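Local coordinates for protein aminotransferase (Streptomyces pactum, PDB 4ZM4) that belongs to the class-III aminotransferases, pyridoxal-phosphate proteins, and carries bound P3B and pyridoxal-5'-phosphate as a two-chain assembly, at residues 392-397 and 415-420; 36-41 and 410-415. The protein carries 1 engineered substitution. One frame throughout, in Å; residues are numbered along the deposited sequence.

Interaction 1: 392-397 and 415-420; sequences ALVDFP and PNALEP
The ring of F396 carries most of this contact, reaching the turn 416-419 with its CE1 and CZ corner. N416 OD1 lies at the ring edge, 3.4 Å from F396 CE1, and the amide plane stands 79° to the ring. L418 comes to the same edge: its CD1 is 3.8 Å from F396 CZ, and its CG lies in the ring plane. Against one face of the ring, V394 CG1 sits 3.7 Å from the plane, over its centre, and this same methyl group meets A417 CB at 3.7 Å, so V394 bridges the phenyl face and the turn. CG1 lies opposite the backbone N of V394 (chi1 171°), a rotation that lets one branch serve both neighbours. N416 to E419 form a type I beta turn, closed by E419 N to N416 O, and an Asx turn is superimposed on its start: L418 N donates to N416 OD1 at 3.0 Å, coming from above the carbonyl plane, 43° out of it. That bond fixes the oxygen that faces F396. A water joins the backbones, donating to P415 O at 2.7 Å, accepting from A417 N at 3.0 Å and making only a weak bond to F396 O. Further out, D395, at the N-cap position of helix 396-408, caps a backbone N in its first turn and forms a salt bridge with R398 through OD2. L387 and L390 of helix 387-393 pack on L418, and A372 of strand 368-373 touches both V394 and A417.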
loop_
_atom_site.group_PDB
_atom_site.type_symbol
_atom_site.label_atom_id
_atom_site.label_comp_id
_atom_site.label_asym_id
_atom_site.label_seq_id
_atom_site.Cartn_x
_atom_site.Cartn_y
_atom_site.Cartn_z
ATOM N N ALA B 392 -12.538 25.421 -16.948
ATOM C CA ALA B 392 -13.268 26.662 -17.200
ATOM C C ALA B 392 -14.419 26.458 -18.166
ATOM O O ALA B 392 -15.365 27.191 -18.120
ATOM C CB ALA B 392 -12.329 27.750 -17.704
ATOM N N LEU B 393 -14.329 25.468 -19.044
ATOM C CA LEU B 393 -15.393 25.185 -20.022
ATOM C C LEU B 393 -16.533 24.382 -19.452
ATOM O O LEU B 393 -17.623 24.324 -20.051
ATOM C CB LEU B 393 -14.834 24.397 -21.204
ATOM C CG LEU B 393 -13.627 24.998 -21.968
ATOM C CD1 LEU B 393 -13.164 24.051 -23.067
ATOM C CD2 LEU B 393 -13.963 26.351 -22.560
ATOM N N VAL B 394 -16.317 23.807 -18.272
ATOM C CA VAL B 394 -17.167 22.729 -17.775
ATOM C C VAL B 394 -18.253 23.229 -16.835
ATOM O O VAL B 394 -18.041 24.121 -16.036
ATOM C CB VAL B 394 -16.328 21.636 -17.084
ATOM C CG1 VAL B 394 -17.218 20.623 -16.386
ATOM C CG2 VAL B 394 -15.447 20.935 -18.095
ATOM N N ASP B 395 -19.436 22.661 -16.976
ATOM C CA ASP B 395 -20.571 22.977 -16.130
ATOM C C ASP B 395 -20.691 21.900 -15.062
ATOM O O ASP B 395 -21.394 20.901 -15.244
ATOM C CB ASP B 395 -21.852 23.026 -16.987
ATOM C CG ASP B 395 -23.072 23.518 -16.208
ATOM O OD1 ASP B 395 -23.040 23.495 -14.964
ATOM O OD2 ASP B 395 -24.052 23.926 -16.862
ATOM N N PHE B 396 -19.991 22.087 -13.948
ATOM C CA PHE B 396 -19.893 21.046 -12.894
ATOM C C PHE B 396 -21.214 20.683 -12.235
ATOM O O PHE B 396 -21.493 19.497 -12.057
ATOM C CB PHE B 396 -18.816 21.398 -11.860
ATOM C CG PHE B 396 -17.414 21.239 -12.380
ATOM C CD1 PHE B 396 -16.816 19.996 -12.435
ATOM C CD2 PHE B 396 -16.708 22.331 -12.872
ATOM C CE1 PHE B 396 -15.526 19.838 -12.941
ATOM C CE2 PHE B 396 -15.425 22.181 -13.383
ATOM C CZ PHE B 396 -14.832 20.937 -13.410
ATOM N N PRO B 397 -22.033 21.669 -11.864
ATOM C CA PRO B 397 -23.320 21.298 -11.262
ATOM C C PRO B 397 -24.227 20.495 -12.185
ATOM O O PRO B 397 -24.876 19.554 -11.719
ATOM C CB PRO B 397 -23.958 22.649 -10.929
ATOM C CG PRO B 397 -22.777 23.559 -10.704
ATOM C CD PRO B 397 -21.734 23.101 -11.683
ATOM N N PRO B 415 -19.172 11.497 -10.552
ATOM C CA PRO B 415 -19.887 12.767 -10.717
ATOM C C PRO B 415 -19.057 13.975 -11.111
ATOM O O PRO B 415 -19.633 14.946 -11.620
ATOM C CB PRO B 415 -20.511 13.034 -9.343
ATOM C CG PRO B 415 -20.010 11.976 -8.436
ATOM C CD PRO B 415 -19.455 10.861 -9.256
ATOM N N ASN B 416 -17.758 13.940 -10.846
ATOM C CA ASN B 416 -16.868 14.995 -11.229
ATOM C C ASN B 416 -16.512 14.803 -12.702
ATOM O O ASN B 416 -15.995 13.770 -13.106
ATOM C CB ASN B 416 -15.616 14.978 -10.353
ATOM C CG ASN B 416 -14.697 16.149 -10.617
ATOM O OD1 ASN B 416 -14.729 16.777 -11.682
ATOM N ND2 ASN B 416 -13.882 16.462 -9.650
ATOM N N ALA B 417 -16.773 15.811 -13.512
ATOM C CA ALA B 417 -16.554 15.691 -14.944
ATOM C C ALA B 417 -15.093 15.398 -15.329
ATOM O O ALA B 417 -14.830 14.817 -16.377
ATOM C CB ALA B 417 -17.042 16.964 -15.634
ATOM N N LEU B 418 -14.155 15.843 -14.508
ATOM C CA LEU B 418 -12.730 15.657 -14.765
ATOM C C LEU B 418 -12.219 14.255 -14.431
ATOM O O LEU B 418 -11.092 13.921 -14.767
ATOM C CB LEU B 418 -11.929 16.668 -13.967
ATOM C CG LEU B 418 -12.240 18.145 -14.250
ATOM C CD1 LEU B 418 -11.575 19.009 -13.213
ATOM C CD2 LEU B 418 -11.786 18.547 -15.629
ATOM N N GLU B 419 -13.032 13.421 -13.799
ATOM C CA GLU B 419 -12.636 12.051 -13.518
ATOM C C GLU B 419 -12.944 11.133 -14.714
ATOM O O GLU B 419 -14.071 11.052 -15.163
ATOM C CB GLU B 419 -13.344 11.541 -12.278
ATOM C CG GLU B 419 -12.901 12.243 -10.998
ATOM C CD GLU B 419 -11.488 11.904 -10.603
ATOM O OE1 GLU B 419 -10.903 10.941 -11.143
ATOM O OE2 GLU B 419 -10.932 12.625 -9.757
ATOM N N PRO B 420 -11.933 10.423 -15.216
ATOM C CA PRO B 420 -12.126 9.679 -16.451
ATOM C C PRO B 420 -13.025 8.426 -16.328
ATOM O O PRO B 420 -13.267 7.935 -15.221
ATOM C CB PRO B 420 -10.694 9.297 -16.838
ATOM C CG PRO B 420 -9.960 9.209 -15.546
ATOM C CD PRO B 420 -10.574 10.245 -14.656
HETATM O O HOH W 1 -18.856 17.495 -12.124
#

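Interaction 2: 36-41 and 410-415; sequences AAVPLP and GVYFHP
Y412 directs its hydroxyl end-on at the backbone of A37, where OH donates to A37 O at 2.6 Å. In this class-III aminotransferase the contact ties the loop before strand 44-48 to strand 411-412, an outermost strand of the mixed sheet that also holds 44-48, 51-54 and 59-62. The acceptor lies in the plane of the phenol ring, at its edge, whereas seen from the carbonyl the donor is tilted 34° from the carbonyl plane, with a C=O...donor angle of 137°. The side chain extends from the strand with CG opposite the backbone N (chi1 178°), which carries the hydroxyl across to the loop. One face of the Y412 ring has H414 N above it, toward the rim. V38 crosses Y412 at about a right angle, its CG2 4.2 Å from Y412 OH, and L95 of the second subunit packs on both, so this corner of the loop reaches the dimer interface. The CB of A37 meets H414 NE2 at 3.5 Å, oblique to the imidazole. The other ring nitrogen, H414 ND1, is hydrogen-bonded to N416 N, which restrains the rotation of the imidazole, and Y67 touches both A37 and H414. P415 completes the grip: its CD lies 3.5 Å from A37 O, the atom already held by the tyrosine. R400 and Q403 of helix 396-408 back P415, and G410, in a Schellman motif, ends that helix and leads into the strand. The prolines P39 and P415 cross at a slant, with P39 CD 3.7 Å from P415 CG.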
loop_
_atom_site.group_PDB
_atom_site.type_symbol
_atom_site.label_atom_id
_atom_site.label_comp_id
_atom_site.label_asym_id
_atom_site.label_seq_id
_atom_site.Cartn_x
_atom_site.Cartn_y
_atom_site.Cartn_z
ATOM N N ALA B 36 -16.841 10.797 -1.697
ATOM C CA ALA B 36 -17.711 11.797 -2.351
ATOM C C ALA B 36 -18.148 11.371 -3.756
ATOM O O ALA B 36 -18.722 12.164 -4.511
ATOM C CB ALA B 36 -16.972 13.137 -2.424
ATOM N N ALA B 37 -17.896 10.108 -4.104
ATOM C CA ALA B 37 -18.097 9.609 -5.459
ATOM C C ALA B 37 -19.451 8.923 -5.668
ATOM O O ALA B 37 -19.753 8.421 -6.755
ATOM C CB ALA B 37 -16.978 8.642 -5.803
ATOM N N VAL B 38 -20.281 8.920 -4.642
ATOM C CA VAL B 38 -21.582 8.255 -4.700
ATOM C C VAL B 38 -22.619 9.116 -3.956
ATOM O O VAL B 38 -23.216 8.676 -2.974
ATOM C CB VAL B 38 -21.540 6.837 -4.115
ATOM C CG1 VAL B 38 -22.741 6.017 -4.563
ATOM C CG2 VAL B 38 -20.260 6.134 -4.502
ATOM N N PRO B 39 -22.817 10.360 -4.419
ATOM C CA PRO B 39 -23.788 11.236 -3.749
ATOM C C PRO B 39 -25.232 10.712 -3.805
ATOM O O PRO B 39 -26.036 11.072 -2.948
ATOM C CB PRO B 39 -23.649 12.558 -4.504
ATOM C CG PRO B 39 -23.095 12.173 -5.845
ATOM C CD PRO B 39 -22.216 10.993 -5.606
ATOM N N LEU B 40 -25.556 9.919 -4.826
ATOM C CA LEU B 40 -26.743 9.084 -4.796
ATOM C C LEU B 40 -26.246 7.713 -4.371
ATOM O O LEU B 40 -25.545 7.032 -5.115
ATOM C CB LEU B 40 -27.430 9.009 -6.161
ATOM C CG LEU B 40 -28.737 8.185 -6.144
ATOM C CD1 LEU B 40 -29.848 8.946 -5.420
ATOM C CD2 LEU B 40 -29.189 7.783 -7.554
ATOM N N PRO B 41 -26.574 7.302 -3.160
ATOM C CA PRO B 41 -25.928 6.107 -2.607
ATOM C C PRO B 41 -26.023 4.878 -3.480
ATOM O O PRO B 41 -27.075 4.618 -4.079
ATOM C CB PRO B 41 -26.669 5.883 -1.292
ATOM C CG PRO B 41 -27.109 7.248 -0.888
ATOM C CD PRO B 41 -27.378 8.012 -2.156
ATOM N N GLY B 410 -29.214 3.250 -14.638
ATOM C CA GLY B 410 -28.391 2.037 -14.609
ATOM C C GLY B 410 -27.025 2.158 -15.238
ATOM O O GLY B 410 -26.472 1.177 -15.723
ATOM N N VAL B 411 -26.461 3.367 -15.229
ATOM C CA VAL B 411 -25.095 3.611 -15.725
ATOM C C VAL B 411 -24.358 4.448 -14.672
ATOM O O VAL B 411 -24.813 5.537 -14.328
ATOM C CB VAL B 411 -25.120 4.351 -17.074
ATOM C CG1 VAL B 411 -23.709 4.752 -17.533
ATOM C CG2 VAL B 411 -25.792 3.489 -18.133
ATOM N N TYR B 412 -23.225 3.942 -14.176
ATOM C CA TYR B 412 -22.417 4.680 -13.230
ATOM C C TYR B 412 -21.153 5.234 -13.867
ATOM O O TYR B 412 -20.335 4.477 -14.384
ATOM C CB TYR B 412 -22.029 3.820 -12.025
ATOM C CG TYR B 412 -21.156 4.555 -11.043
ATOM C CD1 TYR B 412 -21.688 5.490 -10.182
ATOM C CD2 TYR B 412 -19.775 4.352 -11.004
ATOM C CE1 TYR B 412 -20.898 6.204 -9.286
ATOM C CE2 TYR B 412 -18.967 5.067 -10.114
ATOM C CZ TYR B 412 -19.540 5.988 -9.257
ATOM O OH TYR B 412 -18.758 6.685 -8.362
ATOM N N PHE B 413 -20.972 6.553 -13.744
ATOM C CA PHE B 413 -19.674 7.178 -13.874
ATOM C C PHE B 413 -19.464 8.139 -12.683
ATOM O O PHE B 413 -20.415 8.457 -12.013
ATOM C CB PHE B 413 -19.522 7.875 -15.237
ATOM C CG PHE B 413 -20.618 8.834 -15.567
ATOM C CD1 PHE B 413 -20.535 10.144 -15.158
ATOM C CD2 PHE B 413 -21.726 8.435 -16.271
ATOM C CE1 PHE B 413 -21.545 11.035 -15.444
ATOM C CE2 PHE B 413 -22.733 9.326 -16.575
ATOM C CZ PHE B 413 -22.646 10.634 -16.166
ATOM N N HIS B 414 -18.227 8.597 -12.451
ATOM C CA HIS B 414 -17.916 9.513 -11.340
ATOM C C HIS B 414 -18.582 10.891 -11.591
ATOM O O HIS B 414 -18.551 11.389 -12.706
ATOM C CB HIS B 414 -16.411 9.685 -11.193
ATOM C CG HIS B 414 -15.984 10.304 -9.899
ATOM N ND1 HIS B 414 -16.193 11.630 -9.590
ATOM C CD2 HIS B 414 -15.306 9.781 -8.851
ATOM C CE1 HIS B 414 -15.710 11.892 -8.396
ATOM N NE2 HIS B 414 -15.139 10.794 -7.936
ATOM N N PRO B 415 -19.172 11.497 -10.552
ATOM C CA PRO B 415 -19.887 12.767 -10.717
ATOM C C PRO B 415 -19.057 13.975 -11.111
ATOM O O PRO B 415 -19.633 14.946 -11.620
ATOM C CB PRO B 415 -20.511 13.034 -9.343
ATOM C CG PRO B 415 -20.010 11.976 -8.436
ATOM C CD PRO B 415 -19.455 10.861 -9.256
#

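Interactions 1 and 2 have centres about 13 Å apart and share P415, which ends 410-415 and begins 415-420. Along the chain their segments alternate: helix 396-408 starts in interaction 1 and is followed by strand 411-412 of interaction 2. They also touch directly, where E419 CG packs 3.6 Å from H414 ND1. Interaction 2 comes closer to the ligand, with the side chain of H414 about 5 Å from the bound P3B. In interaction 1 the side chain of N416 is about 9 Å from the bound P3B, though E419 of the same segment belongs to the ligand pocket and touches the ligand.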